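PDB 4NAS: ribulose-bisphosphate carboxylase from Alicyclobacillus acidocaldarius subsp. acidocaldarius, which belongs to the RuBisCO large-chain family, with an N-terminal domain and a TIM-barrel catalytic domain that binds calcium ions here. Local coordinates for residues Thr188-Val193 with Ala228-Glu233; Val215-Pro220 with Gly237-Asn242; Phe378-Trp383 with Lys396-Leu401. All blocks are in the same frame, centred on the assembly; numbering follows the deposited sequence.

Contact 1 of 3, residues Thr188-Val193 with Ala228-Glu233; sequences TPEDRV and ARRLAE
E190 and R230 form a salt bridge between the first turns of helix 189-207 and the last turns of helix 221-233. R230 NH1 donates to E190 OE1 over 3.2 Å, and the bond is nearly straight, with an N-H...O angle of 170°. The two flat groups use different sides: OE1 lies at the guanidinium edge, almost in its plane, whereas NH1 reaches the carboxylate from above its plane. The E190 chain starts in a strained torsion, with CG nearly eclipsing the backbone N (chi1 17°), then folds at chi2 so that its end comes nearer to the other helix than its CB direction suggests. The other oxygen, OE2, is engaged by R227, one turn back on helix 221-233, so the carboxylate holds two arginines of that helix.

Apolar contact centres on L231, which contributes the largest share of the buried surface. L231 CD2 sits 3.9 Å from E190 CA and 4.0 Å from V193 CG2 and also touches P189 CB, filling the groove between residues one turn apart. V215 of the neighbouring strand 214-216 closes this cluster from the sheet side, touching P189, V193 and L231.

Capping fixes the start of the first helix. T188 is its N-cap, and T188 OG1 accepts from D191 N at 3.1 Å, satisfying an amide of the first turn.

The helix axes approach to 9.8 Å and run nearly parallel, crossing at -16°. Such side-by-side helices, each connected to a parallel strand beneath and with apolar side chains packed on the sheet, are characteristic of the outer helical layer of a TIM barrel, here between two successive helices of the catalytic domain.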
ATOM      1  N   THR B 188      16.176 -21.795   5.221  1.00 31.95           N
ATOM      2  CA  THR B 188      14.940 -21.245   5.739  1.00 35.42           C
ATOM      3  C   THR B 188      15.232 -20.215   6.824  1.00 35.45           C
ATOM      4  O   THR B 188      16.271 -20.279   7.483  1.00 37.46           O
ATOM      5  CB  THR B 188      14.075 -22.341   6.347  1.00 31.40           C
ATOM      6  OG1 THR B 188      14.725 -22.870   7.513  1.00 32.38           O
ATOM      7  CG2 THR B 188      13.855 -23.440   5.346  1.00 32.73           C
ATOM      8  N   PRO B 189      14.323 -19.250   7.001  1.00 30.93           N
ATOM      9  CA  PRO B 189      14.474 -18.270   8.077  1.00 27.35           C
ATOM     10  C   PRO B 189      14.695 -18.919   9.459  1.00 31.03           C
ATOM     11  O   PRO B 189      15.509 -18.427  10.254  1.00 27.08           O
ATOM     12  CB  PRO B 189      13.154 -17.497   8.010  1.00 28.68           C
ATOM     13  CG  PRO B 189      12.892 -17.442   6.520  1.00 22.48           C
ATOM     14  CD  PRO B 189      13.281 -18.846   6.033  1.00 25.31           C
ATOM     15  N   GLU B 190      13.997 -20.014   9.741  1.00 25.77           N
ATOM     16  CA  GLU B 190      14.147 -20.644  11.045  1.00 27.58           C
ATOM     17  C   GLU B 190      15.537 -21.277  11.193  1.00 38.11           C
ATOM     18  O   GLU B 190      16.138 -21.218  12.269  1.00 38.89           O
ATOM     19  CB  GLU B 190      13.015 -21.639  11.365  1.00 29.40           C
ATOM     20  CG  GLU B 190      12.159 -22.127  10.212  1.00 40.36           C
ATOM     21  CD  GLU B 190      11.198 -21.065   9.633  1.00 34.21           C
ATOM     22  OE1 GLU B 190      10.272 -20.581  10.325  1.00 39.05           O
ATOM     23  OE2 GLU B 190      11.372 -20.739   8.456  1.00 33.70           O
ATOM     24  N   ASP B 191      16.057 -21.850  10.108  1.00 36.09           N
ATOM     25  CA  ASP B 191      17.400 -22.436  10.135  1.00 39.87           C
ATOM     26  C   ASP B 191      18.488 -21.360  10.240  1.00 40.26           C
ATOM     27  O   ASP B 191      19.546 -21.586  10.846  1.00 37.32           O
ATOM     28  CB  ASP B 191      17.647 -23.319   8.908  1.00 45.35           C
ATOM     29  CG  ASP B 191      16.934 -24.666   8.999  1.00 49.98           C
ATOM     30  OD1 ASP B 191      16.475 -25.040  10.104  1.00 46.66           O
ATOM     31  OD2 ASP B 191      16.846 -25.354   7.959  1.00 54.47           O
ATOM     32  N   ARG B 192      18.238 -20.198   9.639  1.00 26.80           N
ATOM     33  CA  ARG B 192      19.159 -19.070   9.759  1.00 35.63           C
ATOM     34  C   ARG B 192      19.216 -18.543  11.180  1.00 26.32           C
ATOM     35  O   ARG B 192      20.296 -18.252  11.695  1.00 30.61           O
ATOM     36  CB  ARG B 192      18.811 -17.941   8.776  1.00 28.16           C
ATOM     37  CG  ARG B 192      18.854 -18.392   7.330  1.00 33.57           C
ATOM     38  CD  ARG B 192      19.004 -17.224   6.366  1.00 27.79           C
ATOM     39  NE  ARG B 192      17.953 -16.226   6.529  1.00 28.51           N
ATOM     40  CZ  ARG B 192      16.782 -16.249   5.896  1.00 29.13           C
ATOM     41  NH1 ARG B 192      16.484 -17.255   5.084  1.00 30.93           N
ATOM     42  NH2 ARG B 192      15.905 -15.268   6.089  1.00 28.28           N
ATOM     43  N   VAL B 193      18.063 -18.425  11.829  1.00 30.19           N
ATOM     44  CA  VAL B 193      18.057 -17.907  13.194  1.00 30.30           C
ATOM     45  C   VAL B 193      18.864 -18.850  14.100  1.00 33.40           C
ATOM     46  O   VAL B 193      19.739 -18.404  14.845  1.00 32.80           O
ATOM     47  CB  VAL B 193      16.623 -17.705  13.744  1.00 36.56           C
ATOM     48  CG1 VAL B 193      16.658 -17.404  15.239  1.00 28.54           C
ATOM     49  CG2 VAL B 193      15.885 -16.578  12.964  1.00 27.91           C
ATOM     50  N   ALA B 228       6.252 -15.326  13.001  1.00 22.70           N
ATOM     51  CA  ALA B 228       6.895 -14.306  13.830  1.00 22.74           C
ATOM     52  C   ALA B 228       7.138 -14.848  15.244  1.00 21.66           C
ATOM     53  O   ALA B 228       8.181 -14.581  15.875  1.00 21.78           O
ATOM     54  CB  ALA B 228       6.017 -13.069  13.900  1.00 21.81           C
ATOM     55  N   ARG B 229       6.167 -15.606  15.734  1.00 28.73           N
ATOM     56  CA  ARG B 229       6.246 -16.178  17.075  1.00 35.22           C
ATOM     57  C   ARG B 229       7.352 -17.220  17.147  1.00 31.42           C
ATOM     58  O   ARG B 229       8.095 -17.278  18.132  1.00 31.34           O
ATOM     59  CB  ARG B 229       4.925 -16.846  17.467  1.00 30.64           C
ATOM     60  CG  ARG B 229       3.735 -15.921  17.650  1.00 41.38           C
ATOM     61  CD  ARG B 229       2.555 -16.732  18.189  1.00 54.72           C
ATOM     62  NE  ARG B 229       1.292 -16.001  18.192  1.00 56.94           N
ATOM     63  CZ  ARG B 229       0.226 -16.360  17.485  1.00 57.06           C
ATOM     64  NH1 ARG B 229      -0.892 -15.641  17.548  1.00 51.40           N
ATOM     65  NH2 ARG B 229       0.279 -17.442  16.718  1.00 57.48           N
ATOM     66  N   ARG B 230       7.441 -18.062  16.118  1.00 32.12           N
ATOM     67  CA  ARG B 230       8.444 -19.121  16.100  1.00 34.94           C
ATOM     68  C   ARG B 230       9.819 -18.498  16.054  1.00 32.99           C
ATOM     69  O   ARG B 230      10.719 -18.937  16.774  1.00 27.93           O
ATOM     70  CB  ARG B 230       8.266 -20.053  14.901  1.00 38.90           C
ATOM     71  CG  ARG B 230       6.999 -20.890  14.915  1.00 49.43           C
ATOM     72  CD  ARG B 230       7.086 -22.010  13.887  1.00 58.33           C
ATOM     73  NE  ARG B 230       7.497 -21.527  12.565  1.00 61.64           N
ATOM     74  CZ  ARG B 230       6.665 -21.319  11.546  1.00 64.90           C
ATOM     75  NH1 ARG B 230       7.135 -20.883  10.379  1.00 65.75           N
ATOM     76  NH2 ARG B 230       5.363 -21.553  11.687  1.00 61.99           N
ATOM     77  N   LEU B 231       9.967 -17.467  15.216  1.00 28.58           N
ATOM     78  CA  LEU B 231      11.262 -16.837  14.996  1.00 31.59           C
ATOM     79  C   LEU B 231      11.761 -16.182  16.270  1.00 23.23           C
ATOM     80  O   LEU B 231      12.953 -16.232  16.573  1.00 25.46           O
ATOM     81  CB  LEU B 231      11.224 -15.829  13.820  1.00 24.59           C
ATOM     82  CG  LEU B 231      10.971 -16.451  12.442  1.00 23.85           C
ATOM     83  CD1 LEU B 231      10.839 -15.422  11.326  1.00 20.47           C
ATOM     84  CD2 LEU B 231      12.056 -17.472  12.095  1.00 22.76           C
ATOM     85  N   ALA B 232      10.841 -15.593  17.026  1.00 25.35           N
ATOM     86  CA  ALA B 232      11.159 -15.033  18.347  1.00 25.40           C
ATOM     87  C   ALA B 232      11.624 -16.135  19.299  1.00 33.03           C
ATOM     88  O   ALA B 232      12.678 -16.032  19.929  1.00 32.18           O
ATOM     89  CB  ALA B 232       9.939 -14.332  18.929  1.00 25.06           C
ATOM     90  N   GLU B 233      10.819 -17.184  19.394  1.00 34.21           N
ATOM     91  CA  GLU B 233      11.124 -18.342  20.236  1.00 40.75           C
ATOM     92  C   GLU B 233      12.488 -18.958  19.909  1.00 39.62           C
ATOM     93  O   GLU B 233      13.167 -19.479  20.784  1.00 42.59           O
ATOM     94  CB  GLU B 233      10.009 -19.384  20.097  1.00 41.91           C
ATOM     95  CG  GLU B 233       8.673 -18.931  20.695  1.00 50.04           C
ATOM     96  CD  GLU B 233       7.474 -19.730  20.191  1.00 56.42           C
ATOM     97  OE1 GLU B 233       6.339 -19.451  20.637  1.00 57.19           O
ATOM     98  OE2 GLU B 233       7.661 -20.631  19.344  1.00 60.40           O
TER

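Contact 2 of 3, residues Val215-Pro220 with Gly237-Asn242; sequences VNLTGP and GALLVN
V215 and N216 pair in parallel with L239 and L240, joining the neighbouring strands 214-216 and 238-242 of the TIM barrel; helix 221-233 connects them in a beta-alpha-beta crossover. Three backbone bonds set the register: V215 N to A238 O (3.1 Å), L240 N to V215 O (2.8 Å) and L217 N to L240 O (2.9 Å). The last is the straightest, at 171°.

V215 and L239 project from the same face of the sheet, toward the helices, L239 onto A228 and L231. L217, next along the chain, continues this apolar layer. With CG anti to the backbone N (chi1 -177°), the L217 side chain brings its CD2 methyl against both L239 CD1 and V241 CG2, 4.0 Å from each. L217 and V241 lie alongside one another and point the same way, while L217 meets L239 at a slant.

On the face of N216 and L240 the contact turns polar. The leucine passes beside the N216 amide, L240 CG lying 3.7 Å from N216 OD1. The amides of N216 and N242 stand almost perpendicular, their planes 85° apart. N216 ND2 is held by F181 O, with a weaker bond to the backbone oxygen of E179, a residue of the calcium site; the L240 side chain lies about 7 Å from a bound calcium ion. N216 thus probably helps position the loop that carries the metal ligands, from the second shell.

Where the two strands splay apart, a water takes over from direct pairing: it is bonded to N216 OD1 and L217 O on one segment and accepts from N242 N, 3.0 Å away, on the other.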
ATOM      1  N   VAL B 215      15.965 -10.945  11.029  1.00 21.58           N
ATOM      2  CA  VAL B 215      15.641 -11.904   9.996  1.00 20.54           C
ATOM      3  C   VAL B 215      14.417 -11.420   9.238  1.00 19.18           C
ATOM      4  O   VAL B 215      13.471 -10.896   9.822  1.00 23.58           O
ATOM      5  CB  VAL B 215      15.422 -13.316  10.619  1.00 26.07           C
ATOM      6  CG1 VAL B 215      14.329 -13.290  11.696  1.00 18.38           C
ATOM      7  CG2 VAL B 215      15.162 -14.350   9.552  1.00 21.56           C
ATOM      8  N   ASN B 216      14.464 -11.535   7.922  1.00 20.57           N
ATOM      9  CA  ASN B 216      13.341 -11.125   7.095  1.00 21.90           C
ATOM     10  C   ASN B 216      12.070 -11.942   7.406  1.00 20.89           C
ATOM     11  O   ASN B 216      12.093 -13.170   7.337  1.00 22.27           O
ATOM     12  CB  ASN B 216      13.739 -11.235   5.620  1.00 18.21           C
ATOM     13  CG  ASN B 216      12.960 -10.271   4.719  1.00 28.57           C
ATOM     14  OD1 ASN B 216      12.247  -9.384   5.198  1.00 29.18           O
ATOM     15  ND2 ASN B 216      13.098 -10.448   3.407  1.00 28.09           N
ATOM     16  N   LEU B 217      10.970 -11.262   7.748  1.00 26.09           N
ATOM     17  CA  LEU B 217       9.684 -11.933   8.031  1.00 18.19           C
ATOM     18  C   LEU B 217       8.896 -12.079   6.746  1.00 20.96           C
ATOM     19  O   LEU B 217       8.542 -11.088   6.125  1.00 17.25           O
ATOM     20  CB  LEU B 217       8.867 -11.124   9.037  1.00 18.28           C
ATOM     21  CG  LEU B 217       7.531 -11.741   9.468  1.00 22.71           C
ATOM     22  CD1 LEU B 217       7.684 -13.175  10.020  1.00 21.41           C
ATOM     23  CD2 LEU B 217       6.917 -10.835  10.502  1.00 25.29           C
ATOM     24  N   THR B 218       8.676 -13.313   6.308  1.00 18.85           N
ATOM     25  CA  THR B 218       8.167 -13.542   4.962  1.00 26.31           C
ATOM     26  C   THR B 218       7.177 -14.698   4.899  1.00 30.58           C
ATOM     27  O   THR B 218       7.060 -15.484   5.844  1.00 26.30           O
ATOM     28  CB  THR B 218       9.313 -13.898   3.995  1.00 27.47           C
ATOM     29  OG1 THR B 218       9.876 -15.159   4.368  1.00 23.94           O
ATOM     30  CG2 THR B 218      10.389 -12.852   4.027  1.00 19.29           C
ATOM     31  N   GLY B 219       6.512 -14.817   3.752  1.00 30.01           N
ATOM     32  CA  GLY B 219       5.488 -15.822   3.546  1.00 24.73           C
ATOM     33  C   GLY B 219       4.090 -15.209   3.546  1.00 20.59           C
ATOM     34  O   GLY B 219       3.926 -14.002   3.665  1.00 22.99           O
ATOM     35  N   PRO B 220       3.070 -16.058   3.424  1.00 24.04           N
ATOM     36  CA  PRO B 220       1.654 -15.697   3.344  1.00 28.24           C
ATOM     37  C   PRO B 220       1.152 -15.027   4.619  1.00 32.00           C
ATOM     38  O   PRO B 220       1.575 -15.412   5.715  1.00 29.46           O
ATOM     39  CB  PRO B 220       0.956 -17.055   3.190  1.00 31.27           C
ATOM     40  CG  PRO B 220       2.016 -17.992   2.734  1.00 33.96           C
ATOM     41  CD  PRO B 220       3.275 -17.514   3.353  1.00 27.30           C
ATOM     42  N   GLY B 237      16.985 -11.700  16.968  1.00 28.56           N
ATOM     43  CA  GLY B 237      17.141 -10.419  17.642  1.00 31.68           C
ATOM     44  C   GLY B 237      16.054  -9.413  17.252  1.00 26.38           C
ATOM     45  O   GLY B 237      15.617  -8.597  18.056  1.00 23.46           O
ATOM     46  N   ALA B 238      15.632  -9.463  15.995  1.00 25.69           N
ATOM     47  CA  ALA B 238      14.573  -8.594  15.492  1.00 28.69           C
ATOM     48  C   ALA B 238      13.925  -9.243  14.274  1.00 26.53           C
ATOM     49  O   ALA B 238      14.511 -10.123  13.638  1.00 27.69           O
ATOM     50  CB  ALA B 238      15.118  -7.203  15.138  1.00 29.87           C
ATOM     51  N   LEU B 239      12.711  -8.819  13.968  1.00 22.95           N
ATOM     52  CA  LEU B 239      12.064  -9.149  12.707  1.00 21.64           C
ATOM     53  C   LEU B 239      12.200  -7.966  11.727  1.00 19.95           C
ATOM     54  O   LEU B 239      11.800  -6.839  12.033  1.00 21.68           O
ATOM     55  CB  LEU B 239      10.583  -9.466  12.936  1.00 29.95           C
ATOM     56  CG  LEU B 239      10.240 -10.516  14.005  1.00 28.51           C
ATOM     57  CD1 LEU B 239       8.724 -10.705  14.097  1.00 27.93           C
ATOM     58  CD2 LEU B 239      10.915 -11.854  13.730  1.00 26.55           C
ATOM     59  N   LEU B 240      12.767  -8.247  10.557  1.00 16.62           N
ATOM     60  CA  LEU B 240      12.823  -7.307   9.440  1.00 16.56           C
ATOM     61  C   LEU B 240      11.481  -7.383   8.708  1.00 19.98           C
ATOM     62  O   LEU B 240      11.081  -8.448   8.235  1.00 22.54           O
ATOM     63  CB  LEU B 240      13.973  -7.699   8.492  1.00 21.17           C
ATOM     64  CG  LEU B 240      14.126  -6.859   7.221  1.00 24.39           C
ATOM     65  CD1 LEU B 240      14.237  -5.382   7.601  1.00 21.67           C
ATOM     66  CD2 LEU B 240      15.327  -7.302   6.347  1.00 15.53           C
ATOM     67  N   VAL B 241      10.751  -6.275   8.661  1.00 20.42           N
ATOM     68  CA  VAL B 241       9.449  -6.309   8.025  1.00 21.41           C
ATOM     69  C   VAL B 241       9.368  -5.237   6.955  1.00 20.08           C
ATOM     70  O   VAL B 241       9.627  -4.051   7.222  1.00 13.72           O
ATOM     71  CB  VAL B 241       8.296  -6.119   9.053  1.00 19.72           C
ATOM     72  CG1 VAL B 241       6.938  -6.245   8.370  1.00 22.08           C
ATOM     73  CG2 VAL B 241       8.385  -7.150  10.158  1.00 16.13           C
ATOM     74  N   ASN B 242       9.039  -5.671   5.743  1.00 16.74           N
ATOM     75  CA  ASN B 242       8.646  -4.772   4.665  1.00 18.79           C
ATOM     76  C   ASN B 242       7.220  -4.252   4.880  1.00 13.19           C
ATOM     77  O   ASN B 242       6.249  -4.727   4.280  1.00 15.04           O
ATOM     78  CB  ASN B 242       8.754  -5.484   3.335  1.00 18.64           C
ATOM     79  CG  ASN B 242      10.201  -5.816   2.989  1.00 19.73           C
ATOM     80  OD1 ASN B 242      11.055  -4.919   2.912  1.00 20.02           O
ATOM     81  ND2 ASN B 242      10.487  -7.101   2.815  1.00 17.36           N
TER
HETATM   82  O   HOH W   1       9.713  -8.572   5.224  1.00 20.48           O

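Contact 3 of 3, residues Phe378-Trp383 with Lys396-Leu401; sequences FFDAIW and KDRPAL
D380, A381 and W383 on one side of helix 371-386 form a partly buried helix-to-helix contact with R398, A400 and L401, where helix 399-408 begins. D380 faces that helix start. D380 OD2 accepts a weak bond from L401 N (3.4 Å) and is joined at 2.7 Å to a water that also accepts from A400 N. The carboxylate therefore sits at the amide-rich end of a helix, whose dipole would probably stabilise its negative charge.

Both helices follow strand 357-359, the last of the TIM barrel, so the contact belongs to the helical C-terminal end of the catalytic domain. A381 CB meets L401 CD1 at 4.2 Å, and both residues also pack on L391 of helix 391-394.

R398 has two deposited conformers; in the one described, its chain runs extended past D380 and lays the guanidinium flat over the six-membered ring of W383. R398 CZ stands 3.7 Å from the W383 ring centroid in a cation-pi stack, the planes 22° apart. R398 NH1 bonds to A394 O, which helps fix the group, and W383 also stacks with the H387 ring.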
ATOM      1  N   PHE B 378      33.650   1.863  12.884  1.00 29.87           N
ATOM      2  CA  PHE B 378      32.556   2.629  13.462  1.00 26.32           C
ATOM      3  C   PHE B 378      32.749   2.748  14.966  1.00 25.32           C
ATOM      4  O   PHE B 378      32.585   3.823  15.546  1.00 29.28           O
ATOM      5  CB  PHE B 378      31.191   2.022  13.116  1.00 21.21           C
ATOM      6  CG  PHE B 378      30.750   2.292  11.697  1.00 28.04           C
ATOM      7  CD1 PHE B 378      30.154   3.505  11.359  1.00 27.24           C
ATOM      8  CD2 PHE B 378      30.907   1.332  10.707  1.00 25.36           C
ATOM      9  CE1 PHE B 378      29.749   3.765  10.053  1.00 30.00           C
ATOM     10  CE2 PHE B 378      30.508   1.582   9.406  1.00 20.42           C
ATOM     11  CZ  PHE B 378      29.925   2.801   9.076  1.00 25.82           C
ATOM     12  N   PHE B 379      33.113   1.648  15.601  1.00 23.62           N
ATOM     13  CA  PHE B 379      33.421   1.690  17.018  1.00 24.66           C
ATOM     14  C   PHE B 379      34.600   2.630  17.358  1.00 30.59           C
ATOM     15  O   PHE B 379      34.585   3.295  18.400  1.00 32.95           O
ATOM     16  CB  PHE B 379      33.584   0.264  17.573  1.00 31.89           C
ATOM     17  CG  PHE B 379      32.269  -0.461  17.745  1.00 34.57           C
ATOM     18  CD1 PHE B 379      31.427  -0.157  18.812  1.00 34.52           C
ATOM     19  CD2 PHE B 379      31.859  -1.423  16.837  1.00 34.37           C
ATOM     20  CE1 PHE B 379      30.202  -0.800  18.971  1.00 34.14           C
ATOM     21  CE2 PHE B 379      30.625  -2.077  16.993  1.00 29.28           C
ATOM     22  CZ  PHE B 379      29.805  -1.765  18.062  1.00 31.94           C
ATOM     23  N   ASP B 380      35.584   2.730  16.463  1.00 27.82           N
ATOM     24  CA  ASP B 380      36.701   3.672  16.644  1.00 30.34           C
ATOM     25  C   ASP B 380      36.230   5.142  16.654  1.00 32.96           C
ATOM     26  O   ASP B 380      36.676   5.963  17.474  1.00 31.85           O
ATOM     27  CB  ASP B 380      37.768   3.475  15.551  1.00 31.05           C
ATOM     28  CG  ASP B 380      38.533   2.158  15.691  1.00 30.58           C
ATOM     29  OD1 ASP B 380      38.674   1.671  16.832  1.00 32.02           O
ATOM     30  OD2 ASP B 380      39.005   1.618  14.655  1.00 31.86           O
ATOM     31  N   ALA B 381      35.332   5.461  15.735  1.00 29.82           N
ATOM     32  CA  ALA B 381      34.733   6.792  15.644  1.00 32.29           C
ATOM     33  C   ALA B 381      33.826   7.090  16.831  1.00 27.58           C
ATOM     34  O   ALA B 381      33.787   8.214  17.328  1.00 34.53           O
ATOM     35  CB  ALA B 381      33.953   6.924  14.336  1.00 32.75           C
ATOM     36  N   ILE B 382      33.073   6.086  17.267  1.00 31.60           N
ATOM     37  CA  ILE B 382      32.278   6.214  18.483  1.00 25.75           C
ATOM     38  C   ILE B 382      33.199   6.561  19.650  1.00 30.86           C
ATOM     39  O   ILE B 382      32.930   7.489  20.419  1.00 30.95           O
ATOM     40  CB  ILE B 382      31.457   4.932  18.760  1.00 24.73           C
ATOM     41  CG1 ILE B 382      30.257   4.877  17.799  1.00 27.72           C
ATOM     42  CG2 ILE B 382      31.007   4.874  20.237  1.00 26.64           C
ATOM     43  CD1 ILE B 382      29.334   3.668  17.983  1.00 33.68           C
ATOM     44  N   TRP B 383      34.309   5.842  19.759  1.00 36.22           N
ATOM     45  CA  TRP B 383      35.303   6.136  20.792  1.00 41.76           C
ATOM     46  C   TRP B 383      35.822   7.571  20.704  1.00 35.37           C
ATOM     47  O   TRP B 383      35.933   8.264  21.717  1.00 34.43           O
ATOM     48  CB  TRP B 383      36.479   5.157  20.735  1.00 31.62           C
ATOM     49  CG  TRP B 383      37.480   5.405  21.838  1.00 39.75           C
ATOM     50  CD1 TRP B 383      37.505   4.816  23.068  1.00 39.77           C
ATOM     51  CD2 TRP B 383      38.580   6.323  21.812  1.00 43.92           C
ATOM     52  NE1 TRP B 383      38.554   5.303  23.809  1.00 41.21           N
ATOM     53  CE2 TRP B 383      39.231   6.228  23.060  1.00 43.46           C
ATOM     54  CE3 TRP B 383      39.080   7.211  20.854  1.00 44.13           C
ATOM     55  CZ2 TRP B 383      40.355   6.991  23.377  1.00 45.93           C
ATOM     56  CZ3 TRP B 383      40.193   7.968  21.171  1.00 46.54           C
ATOM     57  CH2 TRP B 383      40.817   7.854  22.423  1.00 47.39           C
ATOM     58  N   LYS B 396      45.268   7.870  14.392  1.00 57.59           N
ATOM     59  CA  LYS B 396      46.695   7.606  14.537  1.00 56.68           C
ATOM     60  C   LYS B 396      46.968   6.282  15.265  1.00 47.12           C
ATOM     61  O   LYS B 396      47.936   5.609  14.959  1.00 48.72           O
ATOM     62  CB  LYS B 396      47.429   8.775  15.211  1.00 64.41           C
ATOM     63  CG  LYS B 396      47.623  10.010  14.322  1.00 51.77           C
ATOM     64  CD  LYS B 396      48.718  10.945  14.842  1.00 55.67           C
ATOM     65  CE  LYS B 396      48.414  11.541  16.219  1.00 56.18           C
ATOM     66  NZ  LYS B 396      49.580  12.342  16.738  1.00 60.40           N
ATOM     67  N   ASP B 397      46.110   5.898  16.208  1.00 53.70           N
ATOM     68  CA  ASP B 397      46.297   4.633  16.922  1.00 53.69           C
ATOM     69  C   ASP B 397      45.326   3.527  16.510  1.00 53.93           C
ATOM     70  O   ASP B 397      45.364   2.429  17.067  1.00 42.52           O
ATOM     71  CB  ASP B 397      46.181   4.838  18.434  1.00 53.05           C
ATOM     72  CG  ASP B 397      47.210   5.801  18.973  1.00 64.23           C
ATOM     73  OD1 ASP B 397      48.417   5.456  18.984  1.00 67.73           O
ATOM     74  OD2 ASP B 397      46.805   6.904  19.399  1.00 68.37           O
ATOM     75  N   ARG B 398      44.451   3.816  15.550  1.00 47.27           N
ATOM     76  CA  ARG B 398      43.410   2.869  15.153  0.50 43.40           C
ATOM     77  C   ARG B 398      43.356   2.700  13.640  1.00 45.48           C
ATOM     78  O   ARG B 398      42.744   3.505  12.945  1.00 36.23           O
ATOM     79  CB  ARG B 398      42.055   3.332  15.688  0.50 39.62           C
ATOM     80  CG  ARG B 398      41.990   3.369  17.208  0.50 39.02           C
ATOM     81  CD  ARG B 398      40.915   4.331  17.723  0.50 35.45           C
ATOM     82  NE  ARG B 398      40.962   4.410  19.182  0.50 36.59           N
ATOM     83  CZ  ARG B 398      41.842   5.134  19.865  0.50 38.97           C
ATOM     84  NH1 ARG B 398      42.754   5.860  19.230  0.50 40.52           N
ATOM     85  NH2 ARG B 398      41.813   5.130  21.188  0.50 48.67           N
ATOM     86  N   PRO B 399      44.014   1.648  13.122  1.00 52.75           N
ATOM     87  CA  PRO B 399      44.122   1.430  11.674  1.00 53.88           C
ATOM     88  C   PRO B 399      42.766   1.290  10.969  1.00 35.27           C
ATOM     89  O   PRO B 399      42.672   1.661   9.802  1.00 41.15           O
ATOM     90  CB  PRO B 399      44.938   0.135  11.571  1.00 48.66           C
ATOM     91  CG  PRO B 399      44.735  -0.544  12.878  1.00 49.80           C
ATOM     92  CD  PRO B 399      44.643   0.556  13.885  1.00 49.26           C
ATOM     93  N   ALA B 400      41.748   0.776  11.649  1.00 38.95           N
ATOM     94  CA  ALA B 400      40.425   0.639  11.014  1.00 31.26           C
ATOM     95  C   ALA B 400      39.871   1.999  10.605  1.00 41.00           C
ATOM     96  O   ALA B 400      39.566   2.231   9.431  1.00 36.19           O
ATOM     97  CB  ALA B 400      39.458  -0.095  11.931  1.00 48.34           C
ATOM     98  N   LEU B 401      39.753   2.896  11.580  1.00 47.10           N
ATOM     99  CA  LEU B 401      39.302   4.258  11.324  1.00 30.64           C
ATOM    100  C   LEU B 401      40.170   4.929  10.270  1.00 34.82           C
ATOM    101  O   LEU B 401      39.673   5.641   9.401  1.00 32.01           O
ATOM    102  CB  LEU B 401      39.332   5.081  12.613  1.00 31.24           C
ATOM    103  CG  LEU B 401      38.895   6.546  12.493  1.00 31.43           C
ATOM    104  CD1 LEU B 401      37.444   6.643  11.991  1.00 29.34           C
ATOM    105  CD2 LEU B 401      39.058   7.276  13.810  1.00 32.45           C
TER
HETATM  106  O   HOH W   2      41.344   0.253  14.469  1.00 37.56           O

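How the contacts relate
Contacts 1 and 2 are adjacent layers of one region of the barrel, their centres about 9 Å apart. Along the chain their segments alternate, 188-193, 215-220, 228-233, 237-242, following helix 189-207, strand 214-216, helix 221-233 and strand 238-242. Contact 1 joins the outer helices and contact 2 the inner strands; between the two layers A228 CB meets L239 CD1 at 3.6 Å. Contact 3 comes later in the chain, about 34 Å from contact 1 and 32 Å from contact 2, centre to centre, without touching either. All three lie in the catalytic domain, with contact 2 passing near a bound calcium ion.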